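Local coordinates for MS5a (Brassica napus, PDB 6L77), which is a meiosis-related plant protein of unsettled function, whose cystatin-like fold has been linked to an unusual enhancement of papain rather than its inhibition, at residues E134-I139 and T178-L183; Y126-S131 and L164-E169. One frame throughout, in Å; residues are numbered along the deposited sequence.

Contact 1: E134-I139 and T178-L183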
loop_
_atom_site.group_PDB
_atom_site.type_symbol
_atom_site.label_atom_id
_atom_site.label_comp_id
_atom_site.label_asym_id
_atom_site.label_seq_id
_atom_site.Cartn_x
_atom_site.Cartn_y
_atom_site.Cartn_z
ATOM N N GLU A 134 -0.502 14.215 -2.131
ATOM C CA GLU A 134 -0.090 14.774 -0.851
ATOM C C GLU A 134 -1.199 14.676 0.186
ATOM O O GLU A 134 -0.915 14.503 1.376
ATOM C CB GLU A 134 0.361 16.220 -1.023
ATOM C CG GLU A 134 1.702 16.340 -1.718
ATOM C CD GLU A 134 2.191 17.772 -1.787
ATOM O OE1 GLU A 134 1.363 18.693 -1.599
ATOM O OE2 GLU A 134 3.403 17.973 -2.022
ATOM N N GLU A 135 -2.460 14.748 -0.237
ATOM C CA GLU A 135 -3.559 14.645 0.715
ATOM C C GLU A 135 -4.003 13.213 0.994
ATOM O O GLU A 135 -4.820 13.005 1.895
ATOM C CB GLU A 135 -4.756 15.469 0.232
ATOM C CG GLU A 135 -4.523 16.974 0.357
ATOM C CD GLU A 135 -5.385 17.789 -0.594
ATOM O OE1 GLU A 135 -5.317 19.037 -0.535
ATOM O OE2 GLU A 135 -6.120 17.180 -1.404
ATOM N N HIS A 136 -3.494 12.217 0.265
ATOM C CA HIS A 136 -3.899 10.828 0.480
ATOM C C HIS A 136 -2.640 9.970 0.552
ATOM O O HIS A 136 -2.169 9.468 -0.469
ATOM C CB HIS A 136 -4.859 10.375 -0.614
ATOM C CG HIS A 136 -6.082 11.233 -0.705
ATOM N ND1 HIS A 136 -6.139 12.364 -1.490
ATOM C CD2 HIS A 136 -7.268 11.162 -0.060
ATOM C CE1 HIS A 136 -7.319 12.939 -1.343
ATOM N NE2 HIS A 136 -8.025 12.229 -0.484
ATOM N N ASP A 137 -2.116 9.784 1.766
ATOM C CA ASP A 137 -0.773 9.232 1.921
ATOM C C ASP A 137 -0.704 7.728 1.712
ATOM O O ASP A 137 0.395 7.172 1.781
ATOM C CB ASP A 137 -0.184 9.595 3.297
ATOM C CG ASP A 137 -0.974 9.020 4.480
ATOM O OD1 ASP A 137 -1.854 8.151 4.305
ATOM O OD2 ASP A 137 -0.694 9.452 5.621
ATOM N N TRP A 138 -1.824 7.050 1.449
ATOM C CA TRP A 138 -1.704 5.647 1.065
ATOM C C TRP A 138 -0.961 5.485 -0.255
ATOM O O TRP A 138 -0.391 4.424 -0.509
ATOM C CB TRP A 138 -3.082 4.979 0.993
ATOM C CG TRP A 138 -4.029 5.501 -0.065
ATOM C CD1 TRP A 138 -5.053 6.396 0.112
ATOM C CD2 TRP A 138 -4.062 5.129 -1.452
ATOM N NE1 TRP A 138 -5.716 6.598 -1.079
ATOM C CE2 TRP A 138 -5.123 5.835 -2.053
ATOM C CE3 TRP A 138 -3.299 4.254 -2.240
ATOM C CZ2 TRP A 138 -5.436 5.705 -3.415
ATOM C CZ3 TRP A 138 -3.601 4.134 -3.582
ATOM C CH2 TRP A 138 -4.668 4.851 -4.159
ATOM N N ILE A 139 -0.952 6.511 -1.104
ATOM C CA ILE A 139 -0.164 6.442 -2.327
ATOM C C ILE A 139 1.317 6.344 -1.982
ATOM O O ILE A 139 2.028 5.463 -2.476
ATOM C CB ILE A 139 -0.479 7.653 -3.221
ATOM C CG1 ILE A 139 -1.932 7.557 -3.704
ATOM C CG2 ILE A 139 0.494 7.758 -4.398
ATOM C CD1 ILE A 139 -2.405 8.816 -4.441
ATOM N N THR A 178 -13.880 9.628 -4.965
ATOM C CA THR A 178 -14.094 8.222 -4.633
ATOM C C THR A 178 -12.837 7.403 -4.871
ATOM O O THR A 178 -12.502 6.517 -4.074
ATOM C CB THR A 178 -15.253 7.674 -5.464
ATOM O OG1 THR A 178 -16.439 8.406 -5.138
ATOM C CG2 THR A 178 -15.474 6.193 -5.185
ATOM N N VAL A 179 -12.123 7.682 -5.965
ATOM C CA VAL A 179 -10.904 6.931 -6.255
ATOM C C VAL A 179 -9.899 7.077 -5.122
ATOM O O VAL A 179 -9.202 6.121 -4.760
ATOM C CB VAL A 179 -10.315 7.392 -7.599
ATOM C CG1 VAL A 179 -9.056 6.622 -7.926
ATOM C CG2 VAL A 179 -11.347 7.203 -8.724
ATOM N N LEU A 180 -9.799 8.274 -4.550
ATOM C CA LEU A 180 -8.782 8.557 -3.537
ATOM C C LEU A 180 -9.199 8.182 -2.119
ATOM O O LEU A 180 -8.331 7.849 -1.299
ATOM C CB LEU A 180 -8.432 10.048 -3.571
ATOM C CG LEU A 180 -7.673 10.496 -4.811
ATOM C CD1 LEU A 180 -7.890 11.996 -5.080
ATOM C CD2 LEU A 180 -6.192 10.182 -4.606
ATOM N N LYS A 181 -10.494 8.247 -1.794
ATOM C CA LYS A 181 -10.927 8.170 -0.402
ATOM C C LYS A 181 -11.683 6.897 -0.036
ATOM O O LYS A 181 -11.848 6.627 1.154
ATOM C CB LYS A 181 -11.816 9.380 -0.047
ATOM C CG LYS A 181 -11.103 10.728 -0.064
ATOM C CD LYS A 181 -12.036 11.844 0.411
ATOM C CE LYS A 181 -11.503 13.224 0.055
ATOM N NZ LYS A 181 -10.258 13.571 0.784
ATOM N N SER A 182 -12.174 6.127 -0.999
ATOM C CA SER A 182 -12.918 4.919 -0.679
ATOM C C SER A 182 -12.052 3.687 -0.906
ATOM O O SER A 182 -11.256 3.635 -1.848
ATOM C CB SER A 182 -14.193 4.806 -1.507
ATOM O OG SER A 182 -13.913 4.323 -2.797
ATOM N N LEU A 183 -12.239 2.680 -0.056
ATOM C CA LEU A 183 -11.457 1.440 -0.138
ATOM C C LEU A 183 -12.084 0.532 -1.195
ATOM O O LEU A 183 -12.840 -0.399 -0.912
ATOM C CB LEU A 183 -11.392 0.772 1.230
ATOM C CG LEU A 183 -10.365 -0.358 1.291
ATOM C CD1 LEU A 183 -8.992 0.240 1.114
ATOM C CD2 LEU A 183 -10.493 -1.093 2.627
#

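Contact 2: Y126-S131 and L164-E169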
loop_
_atom_site.group_PDB
_atom_site.type_symbol
_atom_site.label_atom_id
_atom_site.label_comp_id
_atom_site.label_asym_id
_atom_site.label_seq_id
_atom_site.Cartn_x
_atom_site.Cartn_y
_atom_site.Cartn_z
ATOM N N TYR A 126 -7.201 8.010 -13.944
ATOM C CA TYR A 126 -7.194 9.279 -13.222
ATOM C C TYR A 126 -5.752 9.736 -13.081
ATOM O O TYR A 126 -4.980 9.128 -12.332
ATOM C CB TYR A 126 -7.867 9.126 -11.853
ATOM C CG TYR A 126 -9.303 8.681 -11.960
ATOM C CD1 TYR A 126 -9.622 7.358 -12.252
ATOM C CD2 TYR A 126 -10.349 9.583 -11.796
ATOM C CE1 TYR A 126 -10.939 6.952 -12.387
ATOM C CE2 TYR A 126 -11.667 9.179 -11.914
ATOM C CZ TYR A 126 -11.951 7.851 -12.201
ATOM O OH TYR A 126 -13.258 7.420 -12.339
ATOM N N LYS A 127 -5.389 10.791 -13.813
ATOM C CA LYS A 127 -4.073 11.414 -13.698
ATOM C C LYS A 127 -4.080 12.324 -12.479
ATOM O O LYS A 127 -4.709 13.393 -12.492
ATOM C CB LYS A 127 -3.720 12.217 -14.950
ATOM C CG LYS A 127 -3.716 11.446 -16.257
ATOM C CD LYS A 127 -3.217 12.339 -17.404
ATOM C CE LYS A 127 -3.522 11.752 -18.777
ATOM N NZ LYS A 127 -2.997 12.595 -19.894
HETATM N N MSE A 128 -3.371 11.916 -11.437
HETATM C CA MSE A 128 -3.416 12.628 -10.162
HETATM C C MSE A 128 -2.549 13.875 -10.179
HETATM O O MSE A 128 -1.531 13.928 -10.869
HETATM C CB MSE A 128 -2.981 11.709 -9.021
HETATM C CG MSE A 128 -3.947 10.552 -8.759
HETATM SE SE MSE A 128 -5.831 11.165 -8.651
HETATM C CE MSE A 128 -6.680 9.403 -8.401
ATOM N N GLN A 129 -2.984 14.887 -9.435
ATOM C CA GLN A 129 -2.212 16.098 -9.217
ATOM C C GLN A 129 -1.411 15.940 -7.928
ATOM O O GLN A 129 -1.746 15.126 -7.071
ATOM C CB GLN A 129 -3.138 17.321 -9.127
ATOM C CG GLN A 129 -2.435 18.666 -9.261
ATOM C CD GLN A 129 -2.900 19.686 -8.226
ATOM O OE1 GLN A 129 -2.172 20.004 -7.277
ATOM N NE2 GLN A 129 -4.114 20.204 -8.407
ATOM N N LYS A 130 -0.338 16.726 -7.807
ATOM C CA LYS A 130 0.499 16.679 -6.609
ATOM C C LYS A 130 -0.330 16.814 -5.343
ATOM O O LYS A 130 -0.112 16.086 -4.368
ATOM C CB LYS A 130 1.551 17.788 -6.679
ATOM C CG LYS A 130 2.603 17.769 -5.593
ATOM C CD LYS A 130 3.812 18.574 -6.075
ATOM C CE LYS A 130 4.952 18.541 -5.073
ATOM N NZ LYS A 130 4.595 19.235 -3.804
ATOM N N SER A 131 -1.299 17.737 -5.340
ATOM C CA SER A 131 -2.159 17.887 -4.175
ATOM C C SER A 131 -2.932 16.609 -3.889
ATOM O O SER A 131 -3.172 16.286 -2.720
ATOM C CB SER A 131 -3.125 19.056 -4.370
ATOM O OG SER A 131 -4.044 18.778 -5.417
ATOM N N LEU A 164 6.771 11.767 -8.545
ATOM C CA LEU A 164 6.716 12.659 -9.698
ATOM C C LEU A 164 5.397 12.606 -10.446
ATOM O O LEU A 164 4.974 13.629 -10.992
ATOM C CB LEU A 164 7.842 12.339 -10.686
ATOM C CG LEU A 164 9.266 12.445 -10.145
ATOM C CD1 LEU A 164 10.256 12.062 -11.226
ATOM C CD2 LEU A 164 9.534 13.849 -9.646
ATOM N N ASP A 165 4.736 11.449 -10.479
ATOM C CA ASP A 165 3.518 11.291 -11.262
ATOM C C ASP A 165 2.779 10.070 -10.744
ATOM O O ASP A 165 3.408 9.087 -10.333
ATOM C CB ASP A 165 3.840 11.139 -12.756
ATOM C CG ASP A 165 2.621 11.305 -13.640
ATOM O OD1 ASP A 165 1.558 11.730 -13.127
ATOM O OD2 ASP A 165 2.733 11.011 -14.854
ATOM N N VAL A 166 1.449 10.145 -10.729
ATOM C CA VAL A 166 0.613 9.049 -10.245
ATOM C C VAL A 166 -0.593 8.944 -11.166
ATOM O O VAL A 166 -1.224 9.956 -11.478
ATOM C CB VAL A 166 0.150 9.251 -8.786
ATOM C CG1 VAL A 166 -0.782 8.123 -8.353
ATOM C CG2 VAL A 166 1.335 9.327 -7.840
ATOM N N VAL A 167 -0.904 7.731 -11.608
ATOM C CA VAL A 167 -2.116 7.460 -12.373
ATOM C C VAL A 167 -2.833 6.311 -11.679
ATOM O O VAL A 167 -2.195 5.329 -11.300
ATOM C CB VAL A 167 -1.797 7.106 -13.840
ATOM C CG1 VAL A 167 -3.035 6.578 -14.565
ATOM C CG2 VAL A 167 -1.215 8.322 -14.563
ATOM N N VAL A 168 -4.146 6.436 -11.494
ATOM C CA VAL A 168 -4.948 5.373 -10.897
ATOM C C VAL A 168 -5.998 4.929 -11.904
ATOM O O VAL A 168 -6.632 5.767 -12.555
ATOM C CB VAL A 168 -5.625 5.826 -9.588
ATOM C CG1 VAL A 168 -6.474 4.691 -9.024
ATOM C CG2 VAL A 168 -4.574 6.262 -8.560
ATOM N N GLU A 169 -6.188 3.617 -12.025
ATOM C CA GLU A 169 -7.204 3.054 -12.901
ATOM C C GLU A 169 -8.225 2.302 -12.062
ATOM O O GLU A 169 -7.861 1.515 -11.174
ATOM C CB GLU A 169 -6.599 2.137 -13.975
ATOM C CG GLU A 169 -7.668 1.515 -14.881
ATOM C CD GLU A 169 -7.129 0.904 -16.174
ATOM O OE1 GLU A 169 -5.894 0.839 -16.348
ATOM O OE2 GLU A 169 -7.955 0.494 -17.022
#

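Contact 1: E134-I139 and T178-L183
H136 and W138 each reach the last turn of helix 176-181 with a ring nitrogen. The H136 ring lies across L180. CB of L180 sits 3.7 Å from the centroid of the H136 ring, a CH-pi contact almost on the ring normal. At the ring's edge, K181 NZ donates to H136 NE2 at 2.9 Å, tilted 18° from the ring plane. The lysine gets there by a bend at its last torsion (chi4 -67°), which turns the amine back to the ring. ND1 donates to D132 O, so a bond at each ring nitrogen limits the ring's rotation. The contact sets the break between helices 130-135 and 138-150 against the C-terminal end of helix 176-181, all in the cystatin-like fold. A leucine here has no ring nitrogens, and the K181 amine would probably be free to swing away, with L180 CB losing the ring it packs on. W138 NE1 donates to L180 O at 2.9 Å, with the oxygen in the indole plane and a fairly straight bond (161°). With CG of W138 between the backbone N and the carbonyl carbon, the indole is turned so that NE1 reaches this oxygen. On one indole face sits CG1 of I139, and R210 makes a cation-pi contact with the same ring. I139 CD1 meets L180 CD2 at 4.0 Å.

Contact 2: Y126-S131 and L164-E169
V168 O takes the shortest bond of this strand pair, from Y126 N at 2.7 Å. The donor lies nearly along the C=O axis. V168 O also lies at the edge of the tyrosine ring, in its plane, 3.4 Å from Y126 CD1. V168 N returns a bond to Y126 O at 2.9 Å, which makes Y126 and V168 an antiparallel hydrogen-bonded pair. K127 and V167 form the next, non-hydrogen-bonded pair, where V167 CA also makes a C-H...O contact to Y126 O at 3.3 Å. M128 N then donates to V166 O at 2.9 Å, with an angle of 161° at the hydrogen. M128 is a selenomethionine. Its chain bends at chi2 (-48°), and M128 CE, the methyl, comes to 3.8 Å from V168 CG2. Nearer the backbone, CB of M128 rests 4.0 Å from CB of V166. Q129 follows as the N-cap of helix 130-135, Q129 OE1 accepting from S131 N at 3.1 Å, with the donor above the amide plane. Y126 OH bonds to V174 O. Strand 124-127 is the outermost strand at this end of the antiparallel sheet within the chain. Strand 161-170 lies between it and strand 186-195, where L164 and D165 face R191 in a classic beta bulge. Helix 176-181 covers the face that carries Y126 and V168.

In the fold
Chain order alternates between the two contacts. Strand 124-127 comes first and leads through M128 and Q129 into helix 130-135, then helix 138-150. Strand 161-170 runs back antiparallel beside strand 124-127, so contact 2 closes a mostly helical loop. The chain then goes on to helix 176-181, whose end returns to residues 134-139 and closes contact 1. The two loops therefore cross. Their centres are about 11 Å apart, and they touch directly. V179 of contact 1 packs on Y126, M128 and V168 of contact 2, and I139 meets V166. Together they tie the edge of the sheet to three helices.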